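Long-range contact in adenylosuccinate lyase (Francisella tularensis subsp. tularensis SCHU S4, PDB 4EEI), which probably catalyses the beta-elimination of fumarate from adenylosuccinate and from the succinyl-carboxamide precursor of IMP, two steps of purine biosynthesis: residues 124-136 against 147-161. Residues are numbered along the deposited sequence; the frame is centred on the assembly and turned at random.
Sequences LLTKAEETKEIIT and PMSFGQKFLGAYVEF. With EDO (1,2-ethanediol), chain X.
The Phe154 ring lies against Lys127 and Thr131 of the facing helix. Phe154 CB sits 3.6 Å from Leu124 O and packs beside Ala128 CB, near the line where the two helices meet. From there the first torsion (chi1 -65°), with CG anti to the carbonyl carbon, sends the ring along the flank of helix 124-131. CG meets Lys127 CB; CD1 has Leu124 CD2 beyond it, near the ring plane; and on the other side of the rim Phe154 CD2 lies 3.6 Å from Thr131 OG1. CE1, CE2 and the tip, CZ, all lie under Lys127 CG, which stands over the middle of the face, 3.7 Å from the centroid of the Phe154 ring, in a CH-pi contact. The lysine chain bends at chi2 and from there runs extended, carrying NZ to the carbonyl oxygens of Leu334 and Ile331. Thr131 OG1 itself is tied back to Lys127 O.

In return, Leu124 drops among Phe154, Ala157, Tyr158 and Phe161, with Leu124 CD1 3.6 Å from Phe161 CD2, while Leu125 CB rides over the Tyr158 ring. Where the helices run into the strands, Gly151 CA comes within 3.1 Å of Thr131 OG1, and Ser149 OG donates to Lys132 O. Phe150 N then reaches Ile134 O almost straight (174°), and Thr136 and Met148 exchange two backbone bonds. Helix 338-346 touches Ile134, Thr136 and Phe150, and Asn186 of the second subunit bonds Pro147 O.

The whole is an antiparallel helix pair with knobs-into-holes packing, segments 124-131 and 151-161 at 158°, connected by the beta hairpin of strands 135-140 and 143-149, within the largely helical fold of the fumarase/aspartase superfamily.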
ATOM      1  N   LEU B 124       6.178  19.670  21.722  1.00 22.71           N
ATOM      2  CA  LEU B 124       5.217  20.377  20.868  1.00 18.31           C
ATOM      3  C   LEU B 124       4.363  21.375  21.656  1.00 19.76           C
ATOM      4  O   LEU B 124       4.143  22.500  21.202  1.00 20.39           O
ATOM      5  CB  LEU B 124       4.314  19.384  20.131  1.00 19.26           C
ATOM      6  CG  LEU B 124       4.997  18.665  18.962  1.00 19.58           C
ATOM      7  CD1 LEU B 124       4.105  17.558  18.453  1.00 20.38           C
ATOM      8  CD2 LEU B 124       5.274  19.660  17.843  1.00 19.82           C
ATOM      9  N   LEU B 125       3.885  20.972  22.831  1.00 19.03           N
ATOM     10  CA  LEU B 125       3.109  21.882  23.687  1.00 21.09           C
ATOM     11  C   LEU B 125       3.977  23.029  24.202  1.00 25.51           C
ATOM     12  O   LEU B 125       3.527  24.180  24.324  1.00 24.93           O
ATOM     13  CB  LEU B 125       2.471  21.110  24.858  1.00 20.29           C
ATOM     14  CG  LEU B 125       1.549  21.910  25.783  1.00 22.56           C
ATOM     15  CD1 LEU B 125       0.497  22.637  24.974  1.00 25.11           C
ATOM     16  CD2 LEU B 125       0.891  21.015  26.822  1.00 20.64           C
ATOM     17  N   THR B 126       5.229  22.715  24.525  1.00 22.46           N
ATOM     18  CA  THR B 126       6.168  23.739  24.944  1.00 23.37           C
ATOM     19  C   THR B 126       6.324  24.769  23.841  1.00 22.40           C
ATOM     20  O   THR B 126       6.303  25.968  24.100  1.00 25.06           O
ATOM     21  CB  THR B 126       7.529  23.144  25.314  1.00 24.36           C
ATOM     22  OG1 THR B 126       7.404  22.410  26.540  1.00 22.56           O
ATOM     23  CG2 THR B 126       8.564  24.254  25.493  1.00 23.71           C
ATOM     24  N   LYS B 127       6.466  24.301  22.607  1.00 20.07           N
ATOM     25  CA  LYS B 127       6.553  25.216  21.474  1.00 24.24           C
ATOM     26  C   LYS B 127       5.249  26.001  21.262  1.00 24.54           C
ATOM     27  O   LYS B 127       5.280  27.194  20.972  1.00 25.47           O
ATOM     28  CB  LYS B 127       6.910  24.444  20.211  1.00 21.30           C
ATOM     29  CG  LYS B 127       7.861  25.194  19.295  1.00 26.83           C
ATOM     30  CD  LYS B 127       9.255  25.364  19.918  1.00 29.60           C
ATOM     31  CE  LYS B 127      10.185  26.094  18.955  1.00 29.61           C
ATOM     32  NZ  LYS B 127      11.630  25.959  19.304  1.00 30.16           N
ATOM     33  N   ALA B 128       4.112  25.329  21.413  1.00 22.86           N
ATOM     34  CA  ALA B 128       2.810  25.992  21.311  1.00 23.70           C
ATOM     35  C   ALA B 128       2.608  27.087  22.362  1.00 23.99           C
ATOM     36  O   ALA B 128       2.101  28.168  22.045  1.00 25.92           O
ATOM     37  CB  ALA B 128       1.676  24.970  21.370  1.00 23.64           C
ATOM     38  N   GLU B 129       2.987  26.829  23.613  1.00 25.87           N
ATOM     39  CA  GLU B 129       2.819  27.845  24.648  1.00 26.70           C
ATOM     40  C   GLU B 129       3.748  29.029  24.391  1.00 27.85           C
ATOM     41  O   GLU B 129       3.389  30.182  24.613  1.00 25.12           O
ATOM     42  CB  GLU B 129       3.088  27.265  26.046  1.00 30.01           C
ATOM     43  CG  GLU B 129       2.132  26.126  26.460  1.00 31.90           C
ATOM     44  CD  GLU B 129       0.765  26.621  26.934  1.00 32.15           C
ATOM     45  OE1 GLU B 129       0.525  27.845  26.909  1.00 32.40           O
ATOM     46  OE2 GLU B 129      -0.075  25.785  27.336  1.00 33.54           O
ATOM     47  N   GLU B 130       4.946  28.731  23.903  1.00 25.91           N
ATOM     48  CA  GLU B 130       5.966  29.750  23.673  1.00 30.03           C
ATOM     49  C   GLU B 130       5.551  30.699  22.542  1.00 28.62           C
ATOM     50  O   GLU B 130       5.880  31.882  22.562  1.00 28.09           O
ATOM     51  CB  GLU B 130       7.277  29.025  23.347  1.00 36.38           C
ATOM     52  CG  GLU B 130       8.412  29.838  22.787  1.00 46.64           C
ATOM     53  CD  GLU B 130       9.627  28.954  22.494  1.00 56.50           C
ATOM     54  OE1 GLU B 130      10.170  29.034  21.371  1.00 59.36           O
ATOM     55  OE2 GLU B 130      10.021  28.171  23.386  1.00 61.43           O
ATOM     56  N   THR B 131       4.799  30.175  21.578  1.00 27.62           N
ATOM     57  CA  THR B 131       4.410  30.939  20.389  1.00 29.28           C
ATOM     58  C   THR B 131       2.908  31.255  20.318  1.00 29.93           C
ATOM     59  O   THR B 131       2.427  31.763  19.303  1.00 24.81           O
ATOM     60  CB  THR B 131       4.804  30.190  19.101  1.00 24.86           C
ATOM     61  OG1 THR B 131       4.137  28.919  19.059  1.00 25.93           O
ATOM     62  CG2 THR B 131       6.314  29.980  19.048  1.00 27.80           C
ATOM     63  N   LYS B 132       2.180  30.964  21.392  1.00 26.93           N
ATOM     64  CA  LYS B 132       0.724  31.171  21.439  1.00 25.27           C
ATOM     65  C   LYS B 132       0.341  32.631  21.136  1.00 30.27           C
ATOM     66  O   LYS B 132      -0.698  32.902  20.524  1.00 31.54           O
ATOM     67  CB  LYS B 132       0.202  30.748  22.820  1.00 25.06           C
ATOM     68  CG  LYS B 132      -1.261  31.089  23.134  1.00 28.45           C
ATOM     69  CD  LYS B 132      -1.693  30.403  24.443  1.00 27.74           C
ATOM     70  CE  LYS B 132      -3.130  30.730  24.862  1.00 25.13           C
ATOM     71  NZ  LYS B 132      -3.236  32.103  25.422  1.00 27.00           N
ATOM     72  N   GLU B 133       1.208  33.549  21.549  1.00 30.92           N
ATOM     73  CA  GLU B 133       0.995  34.998  21.440  1.00 36.33           C
ATOM     74  C   GLU B 133       1.271  35.581  20.056  1.00 32.19           C
ATOM     75  O   GLU B 133       0.892  36.718  19.765  1.00 32.87           O
ATOM     76  CB  GLU B 133       1.925  35.715  22.424  1.00 47.83           C
ATOM     77  CG  GLU B 133       3.410  35.430  22.163  1.00 57.21           C
ATOM     78  CD  GLU B 133       4.347  36.285  23.001  1.00 65.43           C
ATOM     79  OE1 GLU B 133       4.595  37.450  22.623  1.00 70.89           O
ATOM     80  OE2 GLU B 133       4.845  35.786  24.030  1.00 67.77           O
ATOM     81  N   ILE B 134       1.959  34.819  19.215  1.00 24.92           N
ATOM     82  CA  ILE B 134       2.411  35.336  17.930  1.00 26.38           C
ATOM     83  C   ILE B 134       1.286  35.249  16.911  1.00 26.38           C
ATOM     84  O   ILE B 134       0.631  34.215  16.797  1.00 25.21           O
ATOM     85  CB  ILE B 134       3.633  34.547  17.434  1.00 28.84           C
ATOM     86  CG1 ILE B 134       4.771  34.654  18.454  1.00 32.93           C
ATOM     87  CG2 ILE B 134       4.074  35.030  16.066  1.00 30.73           C
ATOM     88  CD1 ILE B 134       6.010  33.849  18.088  1.00 33.39           C
ATOM     89  N   ILE B 135       1.055  36.328  16.168  1.00 26.58           N
ATOM     90  CA  ILE B 135       0.014  36.297  15.141  1.00 26.70           C
ATOM     91  C   ILE B 135       0.632  35.999  13.770  1.00 27.15           C
ATOM     92  O   ILE B 135       1.659  36.577  13.399  1.00 26.59           O
ATOM     93  CB  ILE B 135      -0.841  37.593  15.140  1.00 23.96           C
ATOM     94  CG1 ILE B 135      -2.042  37.457  14.204  1.00 29.19           C
ATOM     95  CG2 ILE B 135      -0.008  38.808  14.786  1.00 24.78           C
ATOM     96  CD1 ILE B 135      -3.148  38.460  14.518  1.00 31.37           C
ATOM     97  N   THR B 136       0.023  35.061  13.044  1.00 21.94           N
ATOM     98  CA  THR B 136       0.542  34.638  11.743  1.00 24.37           C
ATOM     99  C   THR B 136      -0.601  34.589  10.738  1.00 25.07           C
ATOM    100  O   THR B 136      -1.771  34.624  11.126  1.00 25.16           O
ATOM    101  CB  THR B 136       1.200  33.252  11.832  1.00 24.86           C
ATOM    102  OG1 THR B 136       1.856  32.939  10.597  1.00 28.79           O
ATOM    103  CG2 THR B 136       0.149  32.182  12.130  1.00 23.32           C
ATOM    104  N   PRO B 147      -5.628  35.826   9.750  1.00 24.80           N
ATOM    105  CA  PRO B 147      -4.648  35.685  10.831  1.00 22.99           C
ATOM    106  C   PRO B 147      -5.097  34.650  11.855  1.00 23.78           C
ATOM    107  O   PRO B 147      -6.292  34.387  11.979  1.00 25.41           O
ATOM    108  CB  PRO B 147      -4.623  37.079  11.465  1.00 25.77           C
ATOM    109  CG  PRO B 147      -5.116  37.995  10.397  1.00 27.64           C
ATOM    110  CD  PRO B 147      -6.140  37.201   9.646  1.00 27.31           C
ATOM    111  N   MET B 148      -4.143  34.072  12.575  1.00 21.65           N
ATOM    112  CA  MET B 148      -4.440  33.062  13.583  1.00 22.64           C
ATOM    113  C   MET B 148      -3.260  33.046  14.536  1.00 25.05           C
ATOM    114  O   MET B 148      -2.264  33.726  14.300  1.00 26.12           O
ATOM    115  CB  MET B 148      -4.557  31.690  12.929  1.00 22.09           C
ATOM    116  CG  MET B 148      -3.241  31.250  12.293  1.00 22.07           C
ATOM    117  SD  MET B 148      -3.367  29.689  11.407  1.00 31.65           S
ATOM    118  CE  MET B 148      -3.684  28.545  12.766  1.00 34.38           C
ATOM    119  N   SER B 149      -3.347  32.256  15.599  1.00 24.51           N
ATOM    120  CA  SER B 149      -2.211  32.102  16.501  1.00 25.02           C
ATOM    121  C   SER B 149      -1.192  31.133  15.894  1.00 24.76           C
ATOM    122  O   SER B 149      -1.553  30.043  15.463  1.00 25.62           O
ATOM    123  CB  SER B 149      -2.674  31.562  17.846  1.00 27.02           C
ATOM    124  OG  SER B 149      -1.578  31.022  18.553  1.00 29.47           O
ATOM    125  N   PHE B 150       0.077  31.524  15.863  1.00 23.19           N
ATOM    126  CA  PHE B 150       1.125  30.655  15.319  1.00 22.01           C
ATOM    127  C   PHE B 150       1.222  29.402  16.182  1.00 22.79           C
ATOM    128  O   PHE B 150       1.446  28.292  15.679  1.00 22.30           O
ATOM    129  CB  PHE B 150       2.464  31.400  15.304  1.00 23.39           C
ATOM    130  CG  PHE B 150       3.555  30.705  14.518  1.00 23.35           C
ATOM    131  CD1 PHE B 150       4.491  29.909  15.156  1.00 25.96           C
ATOM    132  CD2 PHE B 150       3.652  30.869  13.140  1.00 24.85           C
ATOM    133  CE1 PHE B 150       5.513  29.289  14.436  1.00 27.92           C
ATOM    134  CE2 PHE B 150       4.661  30.244  12.413  1.00 25.70           C
ATOM    135  CZ  PHE B 150       5.593  29.458  13.065  1.00 25.44           C
ATOM    136  N   GLY B 151       1.023  29.572  17.487  1.00 23.55           N
ATOM    137  CA  GLY B 151       1.092  28.452  18.414  1.00 22.10           C
ATOM    138  C   GLY B 151       0.066  27.367  18.148  1.00 26.10           C
ATOM    139  O   GLY B 151       0.257  26.204  18.517  1.00 25.73           O
ATOM    140  N   GLN B 152      -1.032  27.738  17.501  1.00 25.17           N
ATOM    141  CA  GLN B 152      -2.058  26.760  17.186  1.00 26.40           C
ATOM    142  C   GLN B 152      -1.546  25.732  16.167  1.00 24.96           C
ATOM    143  O   GLN B 152      -2.064  24.610  16.088  1.00 23.65           O
ATOM    144  CB  GLN B 152      -3.311  27.471  16.684  1.00 31.82           C
ATOM    145  CG  GLN B 152      -4.508  26.565  16.534  1.00 32.82           C
ATOM    146  CD  GLN B 152      -5.803  27.338  16.456  1.00 41.20           C
ATOM    147  OE1 GLN B 152      -6.046  28.240  17.260  1.00 42.80           O
ATOM    148  NE2 GLN B 152      -6.649  26.988  15.491  1.00 43.80           N
ATOM    149  N   LYS B 153      -0.516  26.093  15.402  1.00 26.22           N
ATOM    150  CA  LYS B 153       0.082  25.125  14.476  1.00 23.57           C
ATOM    151  C   LYS B 153       0.699  23.986  15.279  1.00 24.10           C
ATOM    152  O   LYS B 153       0.468  22.811  15.000  1.00 23.63           O
ATOM    153  CB  LYS B 153       1.147  25.777  13.590  1.00 25.61           C
ATOM    154  CG  LYS B 153       0.603  26.803  12.589  1.00 26.43           C
ATOM    155  CD  LYS B 153       1.756  27.516  11.878  1.00 28.50           C
ATOM    156  CE  LYS B 153       1.259  28.433  10.754  1.00 27.50           C
ATOM    157  NZ  LYS B 153       0.540  27.677   9.684  1.00 26.61           N
ATOM    158  N   PHE B 154       1.475  24.340  16.291  1.00 25.80           N
ATOM    159  CA  PHE B 154       2.093  23.326  17.128  1.00 23.79           C
ATOM    160  C   PHE B 154       1.067  22.614  17.993  1.00 22.26           C
ATOM    161  O   PHE B 154       1.217  21.440  18.282  1.00 17.78           O
ATOM    162  CB  PHE B 154       3.167  23.954  18.014  1.00 20.70           C
ATOM    163  CG  PHE B 154       4.323  24.514  17.251  1.00 24.74           C
ATOM    164  CD1 PHE B 154       5.211  23.669  16.603  1.00 25.91           C
ATOM    165  CD2 PHE B 154       4.530  25.884  17.186  1.00 28.54           C
ATOM    166  CE1 PHE B 154       6.290  24.183  15.889  1.00 28.05           C
ATOM    167  CE2 PHE B 154       5.603  26.404  16.481  1.00 34.72           C
ATOM    168  CZ  PHE B 154       6.483  25.548  15.832  1.00 34.13           C
ATOM    169  N   LEU B 155       0.039  23.329  18.435  1.00 22.96           N
ATOM    170  CA  LEU B 155      -0.963  22.708  19.289  1.00 22.25           C
ATOM    171  C   LEU B 155      -1.765  21.682  18.496  1.00 21.69           C
ATOM    172  O   LEU B 155      -2.189  20.656  19.032  1.00 18.36           O
ATOM    173  CB  LEU B 155      -1.893  23.763  19.909  1.00 20.94           C
ATOM    174  CG  LEU B 155      -2.860  23.217  20.965  1.00 24.18           C
ATOM    175  CD1 LEU B 155      -2.112  22.821  22.255  1.00 25.70           C
ATOM    176  CD2 LEU B 155      -3.970  24.228  21.282  1.00 21.97           C
ATOM    177  N   GLY B 156      -1.965  21.953  17.208  1.00 18.26           N
ATOM    178  CA  GLY B 156      -2.668  21.021  16.340  1.00 20.40           C
ATOM    179  C   GLY B 156      -1.916  19.716  16.156  1.00 20.32           C
ATOM    180  O   GLY B 156      -2.519  18.635  16.031  1.00 19.61           O
ATOM    181  N   ALA B 157      -0.594  19.808  16.114  1.00 15.86           N
ATOM    182  CA  ALA B 157       0.226  18.611  16.050  1.00 19.39           C
ATOM    183  C   ALA B 157       0.190  17.925  17.412  1.00 21.83           C
ATOM    184  O   ALA B 157       0.094  16.701  17.495  1.00 23.81           O
ATOM    185  CB  ALA B 157       1.634  18.962  15.670  1.00 20.72           C
ATOM    186  N   TYR B 158       0.280  18.718  18.479  1.00 21.31           N
ATOM    187  CA  TYR B 158       0.215  18.167  19.838  1.00 21.45           C
ATOM    188  C   TYR B 158      -0.999  17.273  20.048  1.00 19.97           C
ATOM    189  O   TYR B 158      -0.860  16.122  20.473  1.00 20.67           O
ATOM    190  CB  TYR B 158       0.223  19.294  20.877  1.00 20.38           C
ATOM    191  CG  TYR B 158      -0.124  18.858  22.287  1.00 22.28           C
ATOM    192  CD1 TYR B 158       0.821  18.252  23.103  1.00 23.85           C
ATOM    193  CD2 TYR B 158      -1.396  19.066  22.801  1.00 22.07           C
ATOM    194  CE1 TYR B 158       0.509  17.862  24.391  1.00 24.41           C
ATOM    195  CE2 TYR B 158      -1.718  18.677  24.088  1.00 25.67           C
ATOM    196  CZ  TYR B 158      -0.760  18.082  24.876  1.00 25.28           C
ATOM    197  OH  TYR B 158      -1.083  17.696  26.156  1.00 24.71           O
ATOM    198  N   VAL B 159      -2.191  17.790  19.759  1.00 18.17           N
ATOM    199  CA  VAL B 159      -3.397  17.011  20.009  1.00 19.65           C
ATOM    200  C   VAL B 159      -3.444  15.749  19.149  1.00 20.61           C
ATOM    201  O   VAL B 159      -3.961  14.721  19.584  1.00 20.48           O
ATOM    202  CB  VAL B 159      -4.701  17.834  19.859  1.00 22.35           C
ATOM    203  CG1 VAL B 159      -4.756  18.928  20.917  1.00 23.70           C
ATOM    204  CG2 VAL B 159      -4.818  18.432  18.452  1.00 21.51           C
ATOM    205  N   GLU B 160      -2.889  15.814  17.943  1.00 19.89           N
ATOM    206  CA  GLU B 160      -2.885  14.635  17.075  1.00 22.16           C
ATOM    207  C   GLU B 160      -1.960  13.554  17.635  1.00 19.39           C
ATOM    208  O   GLU B 160      -2.333  12.381  17.705  1.00 18.48           O
ATOM    209  CB  GLU B 160      -2.477  14.989  15.638  1.00 20.71           C
ATOM    210  CG  GLU B 160      -2.453  13.767  14.721  1.00 25.91           C
ATOM    211  CD  GLU B 160      -2.069  14.087  13.277  1.00 30.02           C
ATOM    212  OE1 GLU B 160      -1.646  15.239  12.999  1.00 28.65           O
ATOM    213  OE2 GLU B 160      -2.186  13.173  12.422  1.00 26.49           O
ATOM    214  N   PHE B 161      -0.752  13.950  18.031  1.00 18.25           N
ATOM    215  CA  PHE B 161       0.175  13.012  18.653  1.00 18.36           C
ATOM    216  C   PHE B 161      -0.363  12.483  19.988  1.00 20.27           C
ATOM    217  O   PHE B 161      -0.093  11.336  20.345  1.00 20.38           O
ATOM    218  CB  PHE B 161       1.572  13.643  18.828  1.00 17.98           C
ATOM    219  CG  PHE B 161       2.392  13.637  17.566  1.00 19.15           C
ATOM    220  CD1 PHE B 161       3.006  12.460  17.134  1.00 19.07           C
ATOM    221  CD2 PHE B 161       2.539  14.791  16.802  1.00 19.08           C
ATOM    222  CE1 PHE B 161       3.769  12.432  15.961  1.00 18.86           C
ATOM    223  CE2 PHE B 161       3.310  14.781  15.624  1.00 19.86           C
ATOM    224  CZ  PHE B 161       3.924  13.596  15.207  1.00 20.97           C
TER
HETATM  225  C1  EDO X 512      -1.394  34.847  24.924  1.00 79.65           C
HETATM  226  O1  EDO X 512      -0.023  34.780  24.529  1.00 79.60           O
HETATM  227  C2  EDO X 512      -2.263  34.995  23.683  1.00 78.98           C
HETATM  228  O2  EDO X 512      -3.593  34.635  24.049  1.00 79.99           O